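Local coordinates for universal stress protein MT1672 (PDB 1TQ8), which probably takes part in the stress response, as a member of the universal stress protein family, some of whose members bind adenine nucleotides, at residues T19-T24 / D109-L114; R32-A37 / E88-A93; R36-A41 / A45-A50. One frame throughout, in Å; residues are numbered along the deposited sequence.

In the fold
The three contacts sample the α/β sandwich from both faces of its parallel sheet. Contact 1 places helix 107-117 on one face of strand 19-23, whereas contacts 2 and 3 lie on the other, where helices 28-41 and 79-91 pack side by side. Contacts 2 and 3 share Arg36 and Ala37, and their centres are about 7 Å apart; Ala90 CB meets Leu47 CD2 at 3.7 Å. The centre of contact 1 lies about 11 Å from that of contact 3, and the sheet joins them: Val20 O and Ile48 N, 2.7 Å apart, form a probable hydrogen bond. Centres of contacts 1 and 2 are about 16 Å apart; Val22 CB lies 3.7 Å from Ala37 CB.

Contact 1: residues T19-T24 / D109-L114; sequences TVVVGT and DALVNL
Val21 holds CG1 anti to its backbone nitrogen (chi1 -178°), which sends this methyl from strand 19-23 toward helix 107-117, while Leu111 and Leu114 each turn CG the same way relative to their own nitrogens (chi1 -175° and 174°) and reach back to meet it. The evidence for the contact is two methyl-methyl approaches that share one atom. Val21 CG1 lies 3.9 Å from Leu111 CD1 and 4.0 Å from Leu114 CD2. Its other methyl is set back, Val21 CG2 being 4.9 Å from Leu114 CD2. The two leucine methyls, Leu111 CD1 and Leu114 CD2, are 4.7 Å apart, so CG1 meets a pair of neighbouring tips three residues apart on one flank of the helix. The manner of approach differs between them: the Val21 and Leu111 side chains run past one another in opposite senses, whereas Leu114 comes in on a slant.

Backbones stay well separated, with Val21 CA 8.6 Å from Leu114 CA, and side chains bridge that interval. In the sheet, Val21 is bonded through its backbone to Leu122 and Val124, and the Leu123 side chain touches both Val21 and Leu111, widening the apolar patch. Val22, next along the strand, turns to the opposite face and packs on Ala37 of helix 28-41. This alternation is that of a parallel sheet layered between helices, the α/β arrangement of the universal stress protein family. At the helix, Ile133 of the third subunit packs on Leu111.

All three touching residues are buried, and only about 99 Å² is lost between the segments. Aliphatic contact of this kind implies dispersion and the exclusion of water, without the directional constraint a polar bond would impose.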
loop_
_atom_site.group_PDB
_atom_site.type_symbol
_atom_site.label_atom_id
_atom_site.label_comp_id
_atom_site.label_asym_id
_atom_site.label_seq_id
_atom_site.Cartn_x
_atom_site.Cartn_y
_atom_site.Cartn_z
ATOM N N THR A 19 -22.605 7.870 -10.106
ATOM C CA THR A 19 -21.702 9.019 -9.974
ATOM C C THR A 19 -20.235 8.619 -9.938
ATOM O O THR A 19 -19.732 8.164 -8.918
ATOM C CB THR A 19 -22.022 9.823 -8.700
ATOM O OG1 THR A 19 -23.405 10.202 -8.707
ATOM C CG2 THR A 19 -21.162 11.080 -8.630
ATOM N N VAL A 20 -19.556 8.818 -11.064
ATOM C CA VAL A 20 -18.154 8.465 -11.223
ATOM C C VAL A 20 -17.202 9.653 -11.114
ATOM O O VAL A 20 -17.411 10.690 -11.752
ATOM C CB VAL A 20 -17.916 7.827 -12.604
ATOM C CG1 VAL A 20 -16.517 7.232 -12.685
ATOM C CG2 VAL A 20 -18.971 6.769 -12.868
ATOM N N VAL A 21 -16.153 9.499 -10.309
ATOM C CA VAL A 21 -15.151 10.547 -10.171
ATOM C C VAL A 21 -13.831 9.960 -10.653
ATOM O O VAL A 21 -13.444 8.877 -10.228
ATOM C CB VAL A 21 -14.989 11.013 -8.701
ATOM C CG1 VAL A 21 -13.970 12.146 -8.626
ATOM C CG2 VAL A 21 -16.321 11.484 -8.152
ATOM N N VAL A 22 -13.160 10.656 -11.565
ATOM C CA VAL A 22 -11.880 10.194 -12.085
ATOM C C VAL A 22 -10.880 11.314 -11.928
ATOM O O VAL A 22 -11.222 12.476 -12.110
ATOM C CB VAL A 22 -11.949 9.802 -13.593
ATOM C CG1 VAL A 22 -12.418 10.977 -14.439
ATOM C CG2 VAL A 22 -10.586 9.328 -14.073
ATOM N N GLY A 23 -9.642 10.962 -11.594
ATOM C CA GLY A 23 -8.611 11.970 -11.414
ATOM C C GLY A 23 -7.649 11.984 -12.581
ATOM O O GLY A 23 -7.362 10.940 -13.163
ATOM N N THR A 24 -7.160 13.163 -12.945
ATOM C CA THR A 24 -6.207 13.264 -14.040
ATOM C C THR A 24 -5.239 14.417 -13.866
ATOM O O THR A 24 -5.619 15.504 -13.418
ATOM C CB THR A 24 -6.890 13.456 -15.413
ATOM O OG1 THR A 24 -5.881 13.663 -16.409
ATOM C CG2 THR A 24 -7.800 14.678 -15.403
ATOM N N ASP A 109 -7.503 13.639 0.876
ATOM C CA ASP A 109 -8.547 14.153 1.759
ATOM C C ASP A 109 -9.586 14.930 0.943
ATOM O O ASP A 109 -10.787 14.855 1.218
ATOM C CB ASP A 109 -7.953 15.058 2.849
ATOM C CG ASP A 109 -7.348 14.271 3.999
ATOM O OD1 ASP A 109 -6.578 14.873 4.783
ATOM O OD2 ASP A 109 -7.657 13.064 4.127
ATOM N N ALA A 110 -9.122 15.685 -0.048
ATOM C CA ALA A 110 -10.041 16.451 -0.889
ATOM C C ALA A 110 -10.915 15.468 -1.679
ATOM O O ALA A 110 -12.124 15.673 -1.807
ATOM C CB ALA A 110 -9.269 17.353 -1.849
ATOM N N LEU A 111 -10.308 14.392 -2.182
ATOM C CA LEU A 111 -11.061 13.404 -2.949
ATOM C C LEU A 111 -12.139 12.720 -2.092
ATOM O O LEU A 111 -13.263 12.511 -2.548
ATOM C CB LEU A 111 -10.118 12.364 -3.560
ATOM C CG LEU A 111 -10.763 11.326 -4.484
ATOM C CD1 LEU A 111 -11.352 12.039 -5.693
ATOM C CD2 LEU A 111 -9.728 10.269 -4.929
ATOM N N VAL A 112 -11.806 12.383 -0.851
ATOM C CA VAL A 112 -12.773 11.747 0.036
ATOM C C VAL A 112 -13.935 12.717 0.258
ATOM O O VAL A 112 -15.103 12.320 0.282
ATOM C CB VAL A 112 -12.110 11.389 1.400
ATOM C CG1 VAL A 112 -13.161 11.010 2.439
ATOM C CG2 VAL A 112 -11.134 10.239 1.205
ATOM N N ASN A 113 -13.598 13.994 0.415
ATOM C CA ASN A 113 -14.597 15.031 0.645
ATOM C C ASN A 113 -15.515 15.161 -0.569
ATOM O O ASN A 113 -16.733 15.278 -0.436
ATOM C CB ASN A 113 -13.914 16.377 0.922
ATOM C CG ASN A 113 -14.906 17.460 1.327
ATOM O OD1 ASN A 113 -15.466 17.429 2.425
ATOM N ND2 ASN A 113 -15.141 18.411 0.434
ATOM N N LEU A 114 -14.920 15.140 -1.754
ATOM C CA LEU A 114 -15.686 15.255 -2.982
ATOM C C LEU A 114 -16.629 14.060 -3.125
ATOM O O LEU A 114 -17.805 14.232 -3.440
ATOM C CB LEU A 114 -14.735 15.349 -4.174
ATOM C CG LEU A 114 -15.322 15.330 -5.587
ATOM C CD1 LEU A 114 -16.425 16.353 -5.706
ATOM C CD2 LEU A 114 -14.208 15.602 -6.583
#

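Contact 2: residues R32-A37 / E88-A93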
loop_
_atom_site.group_PDB
_atom_site.type_symbol
_atom_site.label_atom_id
_atom_site.label_comp_id
_atom_site.label_asym_id
_atom_site.label_seq_id
_atom_site.Cartn_x
_atom_site.Cartn_y
_atom_site.Cartn_z
ATOM N N ARG A 32 -6.098 7.750 -20.275
ATOM C CA ARG A 32 -6.661 6.426 -20.496
ATOM C C ARG A 32 -7.662 6.136 -19.389
ATOM O O ARG A 32 -8.637 5.424 -19.604
ATOM C CB ARG A 32 -5.580 5.343 -20.498
ATOM C CG ARG A 32 -4.637 5.411 -21.671
ATOM C CD ARG A 32 -3.705 4.219 -21.685
ATOM N NE ARG A 32 -2.883 4.186 -22.895
ATOM C CZ ARG A 32 -3.369 4.078 -24.134
ATOM N NH1 ARG A 32 -4.679 3.994 -24.338
ATOM N NH2 ARG A 32 -2.542 4.050 -25.175
ATOM N N ALA A 33 -7.431 6.689 -18.202
ATOM C CA ALA A 33 -8.356 6.453 -17.095
ATOM C C ALA A 33 -9.621 7.274 -17.330
ATOM O O ALA A 33 -10.709 6.907 -16.888
ATOM C CB ALA A 33 -7.709 6.828 -15.761
ATOM N N VAL A 34 -9.467 8.391 -18.031
ATOM C CA VAL A 34 -10.602 9.241 -18.350
ATOM C C VAL A 34 -11.484 8.489 -19.347
ATOM O O VAL A 34 -12.699 8.429 -19.180
ATOM C CB VAL A 34 -10.133 10.574 -18.962
ATOM C CG1 VAL A 34 -11.321 11.364 -19.471
ATOM C CG2 VAL A 34 -9.377 11.379 -17.914
ATOM N N ASP A 35 -10.867 7.903 -20.371
ATOM C CA ASP A 35 -11.614 7.151 -21.374
ATOM C C ASP A 35 -12.374 6.010 -20.707
ATOM O O ASP A 35 -13.558 5.804 -20.978
ATOM C CB ASP A 35 -10.689 6.565 -22.454
ATOM C CG ASP A 35 -10.031 7.632 -23.324
ATOM O OD1 ASP A 35 -10.722 8.571 -23.774
ATOM O OD2 ASP A 35 -8.813 7.524 -23.578
ATOM N N ARG A 36 -11.707 5.268 -19.830
ATOM C CA ARG A 36 -12.375 4.158 -19.161
ATOM C C ARG A 36 -13.502 4.655 -18.264
ATOM O O ARG A 36 -14.566 4.048 -18.219
ATOM C CB ARG A 36 -11.376 3.337 -18.345
ATOM C CG ARG A 36 -12.022 2.270 -17.462
ATOM C CD ARG A 36 -12.825 1.264 -18.282
ATOM N NE ARG A 36 -11.990 0.609 -19.282
ATOM C CZ ARG A 36 -12.447 -0.229 -20.206
ATOM N NH1 ARG A 36 -13.741 -0.518 -20.258
ATOM N NH2 ARG A 36 -11.609 -0.773 -21.085
ATOM N N ALA A 37 -13.275 5.758 -17.553
ATOM C CA ALA A 37 -14.308 6.300 -16.673
ATOM C C ALA A 37 -15.494 6.790 -17.503
ATOM O O ALA A 37 -16.654 6.664 -17.098
ATOM C CB ALA A 37 -13.744 7.443 -15.833
ATOM N N GLU A 88 -13.271 17.216 -22.855
ATOM C CA GLU A 88 -13.477 16.967 -24.284
ATOM C C GLU A 88 -13.294 15.498 -24.611
ATOM O O GLU A 88 -14.063 14.922 -25.380
ATOM C CB GLU A 88 -12.516 17.800 -25.142
ATOM C CG GLU A 88 -12.769 19.301 -25.072
ATOM C CD GLU A 88 -14.042 19.736 -25.803
ATOM O OE1 GLU A 88 -15.106 19.097 -25.613
ATOM O OE2 GLU A 88 -13.981 20.735 -26.558
ATOM N N ARG A 89 -12.279 14.883 -24.024
ATOM C CA ARG A 89 -12.044 13.480 -24.296
ATOM C C ARG A 89 -13.143 12.614 -23.690
ATOM O O ARG A 89 -13.540 11.613 -24.280
ATOM C CB ARG A 89 -10.670 13.063 -23.776
ATOM C CG ARG A 89 -10.306 11.641 -24.138
ATOM C CD ARG A 89 -8.815 11.476 -24.283
ATOM N NE ARG A 89 -8.486 10.127 -24.726
ATOM C CZ ARG A 89 -7.265 9.736 -25.078
ATOM N NH1 ARG A 89 -6.253 10.596 -25.043
ATOM N NH2 ARG A 89 -7.055 8.485 -25.462
ATOM N N ALA A 90 -13.651 12.993 -22.524
ATOM C CA ALA A 90 -14.720 12.209 -21.911
ATOM C C ALA A 90 -15.916 12.148 -22.865
ATOM O O ALA A 90 -16.472 11.073 -23.107
ATOM C CB ALA A 90 -15.142 12.816 -20.567
ATOM N N HIS A 91 -16.307 13.300 -23.409
ATOM C CA HIS A 91 -17.432 13.350 -24.345
ATOM C C HIS A 91 -17.184 12.418 -25.538
ATOM O O HIS A 91 -18.016 11.569 -25.844
ATOM C CB HIS A 91 -17.667 14.792 -24.824
ATOM C CG HIS A 91 -18.330 15.669 -23.800
ATOM N ND1 HIS A 91 -18.062 17.019 -23.685
ATOM C CD2 HIS A 91 -19.251 15.389 -22.847
ATOM C CE1 HIS A 91 -18.786 17.530 -22.704
ATOM N NE2 HIS A 91 -19.517 16.563 -22.179
ATOM N N ASN A 92 -16.033 12.551 -26.186
ATOM C CA ASN A 92 -15.728 11.701 -27.327
ATOM C C ASN A 92 -15.725 10.227 -26.975
ATOM O O ASN A 92 -15.596 9.378 -27.851
ATOM C CB ASN A 92 -14.377 12.070 -27.934
ATOM C CG ASN A 92 -14.315 13.517 -28.357
ATOM O OD1 ASN A 92 -15.350 14.151 -28.576
ATOM N ND2 ASN A 92 -13.103 14.048 -28.489
ATOM N N ALA A 93 -15.855 9.914 -25.695
ATOM C CA ALA A 93 -15.863 8.522 -25.282
ATOM C C ALA A 93 -17.273 8.083 -24.914
ATOM O O ALA A 93 -17.468 7.008 -24.348
ATOM C CB ALA A 93 -14.924 8.319 -24.113
#
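Asp35 and Arg89 make the ionic part of this helix-helix contact. Arg89 NE donates to Asp35 OD1 over 2.9 Å, moderately bent at an N-H...O angle of 146°, and enters on the syn lone pair, on the side of the second carboxylate oxygen. Arg89 NH2 meets that second oxygen, Asp35 OD2, at 2.8 Å. Both oxygens are thus engaged by one guanidinium, but the pairing is not flat: the two planes are turned 48° apart, and OD1 sits tilted from the guanidinium plane. The arginine reaches across to the other helix because CG stands anti to its backbone nitrogen (chi1 -175°) and the chain then runs extended to NE, crossing the shorter acid on a slant. Arg32 NH1 lies 5.2 Å from Arg89 NH2, so a second positive group stands close to the ion pair.

The two helices belong to the same face of the sheet. Helix 28-41 follows strand 19-23, and helix 79-91 follows strand 46-52, as in successive crossovers of an α/β fold. Beneath the salt bridge, Ala90 also packs on Ile49 of strand 46-52 and on Val98 of strand 97-103.

Apolar contact lies on the sheet side of the ion pair. Val34 CG1 touches Ala90 CB at 4.2 Å, a branch laid against a single methyl, and both residues are buried.

A looser methyl-to-carboxylate approach comes at the end of the second segment: Ala93 CB is 4.2 Å from Asp35 OD1, and the chains draw close there, Asp35 CA being 5.9 Å from Ala93 CA.

On the outer side, Leu14 of the second subunit packs on Asp35, while Arg36 donates to Ser15 O and makes a cation-pi contact with Tyr17, both of that same subunit.

Contact 3: residues R36-A41 / A45-A50; sequences RAAQIA and AKLIIA
Ala41 and Ala45 mark the turn between helix 36-41 and strand 46-50, whose short axes run nearly antiparallel at 160° with a closest approach of 8.4 Å. Across the turn, Ala45 N donates to Ala41 O over 3.1 Å, with a bent N-H...O angle of 136° and the donor tilted out of the carbonyl plane.

Side-chain packing builds on this link. Ala41 CB is 4.1 Å from Ala45 CB and 4.0 Å from Leu47 CB, so one methyl touches both Ala45, just before the strand, and Leu47, the second residue in it. Leu47 carries the contact farther up the helix: with CG anti to its backbone nitrogen (chi1 178°), its two branches part over the helix surface. Leu47 CD1 reaches Ala37 CB at 4.0 Å, while CD2 lies against the backbone of the next residue, 4.0 Å from Ala38 CA.

The segments are the second half of the beta-alpha-beta unit formed by strand 19-23, helix 28-41 and strand 46-52. Leu47 is also wedged among Val20, Val22, Val98 and Ala90, and its backbone pairs with Asn97 and Glu99 of the neighbouring strand.

Three helix alanines packed round one branched leucine give close, buried apolar packing, so the chemistry rests mainly on dispersion, with one bent backbone bond helping to close the turn.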
loop_
_atom_site.group_PDB
_atom_site.type_symbol
_atom_site.label_atom_id
_atom_site.label_comp_id
_atom_site.label_asym_id
_atom_site.label_seq_id
_atom_site.Cartn_x
_atom_site.Cartn_y
_atom_site.Cartn_z
ATOM N N ARG A 36 -11.707 5.268 -19.830
ATOM C CA ARG A 36 -12.375 4.158 -19.161
ATOM C C ARG A 36 -13.502 4.655 -18.264
ATOM O O ARG A 36 -14.566 4.048 -18.219
ATOM C CB ARG A 36 -11.376 3.337 -18.345
ATOM C CG ARG A 36 -12.022 2.270 -17.462
ATOM C CD ARG A 36 -12.825 1.264 -18.282
ATOM N NE ARG A 36 -11.990 0.609 -19.282
ATOM C CZ ARG A 36 -12.447 -0.229 -20.206
ATOM N NH1 ARG A 36 -13.741 -0.518 -20.258
ATOM N NH2 ARG A 36 -11.609 -0.773 -21.085
ATOM N N ALA A 37 -13.275 5.758 -17.553
ATOM C CA ALA A 37 -14.308 6.300 -16.673
ATOM C C ALA A 37 -15.494 6.790 -17.503
ATOM O O ALA A 37 -16.654 6.664 -17.098
ATOM C CB ALA A 37 -13.744 7.443 -15.833
ATOM N N ALA A 38 -15.191 7.359 -18.665
ATOM C CA ALA A 38 -16.229 7.858 -19.563
ATOM C C ALA A 38 -17.067 6.689 -20.073
ATOM O O ALA A 38 -18.301 6.768 -20.113
ATOM C CB ALA A 38 -15.600 8.599 -20.731
ATOM N N GLN A 39 -16.387 5.607 -20.446
ATOM C CA GLN A 39 -17.042 4.404 -20.949
ATOM C C GLN A 39 -17.995 3.828 -19.918
ATOM O O GLN A 39 -19.009 3.245 -20.270
ATOM C CB GLN A 39 -15.994 3.350 -21.316
ATOM C CG GLN A 39 -16.553 2.060 -21.929
ATOM C CD GLN A 39 -17.172 1.108 -20.902
ATOM O OE1 GLN A 39 -16.531 0.729 -19.918
ATOM N NE2 GLN A 39 -18.417 0.701 -21.143
ATOM N N ILE A 40 -17.671 4.000 -18.643
ATOM C CA ILE A 40 -18.503 3.472 -17.573
ATOM C C ILE A 40 -19.648 4.412 -17.239
ATOM O O ILE A 40 -20.740 3.973 -16.895
ATOM C CB ILE A 40 -17.671 3.243 -16.287
ATOM C CG1 ILE A 40 -16.541 2.261 -16.580
ATOM C CG2 ILE A 40 -18.568 2.752 -15.155
ATOM C CD1 ILE A 40 -15.602 2.024 -15.429
ATOM N N ALA A 41 -19.394 5.711 -17.321
ATOM C CA ALA A 41 -20.428 6.685 -17.000
ATOM C C ALA A 41 -21.491 6.704 -18.094
ATOM O O ALA A 41 -22.686 6.822 -17.821
ATOM C CB ALA A 41 -19.811 8.061 -16.834
ATOM N N ALA A 45 -25.025 8.246 -16.399
ATOM C CA ALA A 45 -24.327 8.532 -15.156
ATOM C C ALA A 45 -23.575 9.846 -15.218
ATOM O O ALA A 45 -23.216 10.327 -16.294
ATOM C CB ALA A 45 -23.366 7.398 -14.818
ATOM N N LYS A 46 -23.347 10.421 -14.046
ATOM C CA LYS A 46 -22.615 11.672 -13.926
ATOM C C LYS A 46 -21.120 11.370 -13.796
ATOM O O LYS A 46 -20.718 10.483 -13.041
ATOM C CB LYS A 46 -23.113 12.450 -12.699
ATOM C CG LYS A 46 -22.295 13.695 -12.373
ATOM C CD LYS A 46 -23.079 14.713 -11.538
ATOM C CE LYS A 46 -23.615 14.124 -10.241
ATOM N NZ LYS A 46 -24.369 15.142 -9.448
ATOM N N LEU A 47 -20.311 12.100 -14.556
ATOM C CA LEU A 47 -18.858 11.945 -14.546
ATOM C C LEU A 47 -18.190 13.222 -14.051
ATOM O O LEU A 47 -18.315 14.270 -14.679
ATOM C CB LEU A 47 -18.330 11.646 -15.951
ATOM C CG LEU A 47 -16.806 11.513 -16.033
ATOM C CD1 LEU A 47 -16.352 10.356 -15.152
ATOM C CD2 LEU A 47 -16.366 11.278 -17.469
ATOM N N ILE A 48 -17.481 13.142 -12.931
ATOM C CA ILE A 48 -16.789 14.310 -12.405
ATOM C C ILE A 48 -15.308 14.111 -12.638
ATOM O O ILE A 48 -14.743 13.114 -12.195
ATOM C CB ILE A 48 -17.034 14.479 -10.904
ATOM C CG1 ILE A 48 -18.524 14.648 -10.644
ATOM C CG2 ILE A 48 -16.279 15.687 -10.386
ATOM C CD1 ILE A 48 -18.884 14.728 -9.179
ATOM N N ILE A 49 -14.686 15.046 -13.347
ATOM C CA ILE A 49 -13.260 14.954 -13.629
ATOM C C ILE A 49 -12.485 15.862 -12.701
ATOM O O ILE A 49 -12.703 17.075 -12.685
ATOM C CB ILE A 49 -12.916 15.381 -15.049
ATOM C CG1 ILE A 49 -13.713 14.557 -16.057
ATOM C CG2 ILE A 49 -11.413 15.189 -15.283
ATOM C CD1 ILE A 49 -13.336 14.861 -17.505
ATOM N N ALA A 50 -11.563 15.277 -11.944
ATOM C CA ALA A 50 -10.776 16.046 -10.987
ATOM C C ALA A 50 -9.290 16.078 -11.293
ATOM O O ALA A 50 -8.745 15.151 -11.900
ATOM C CB ALA A 50 -10.988 15.487 -9.566
#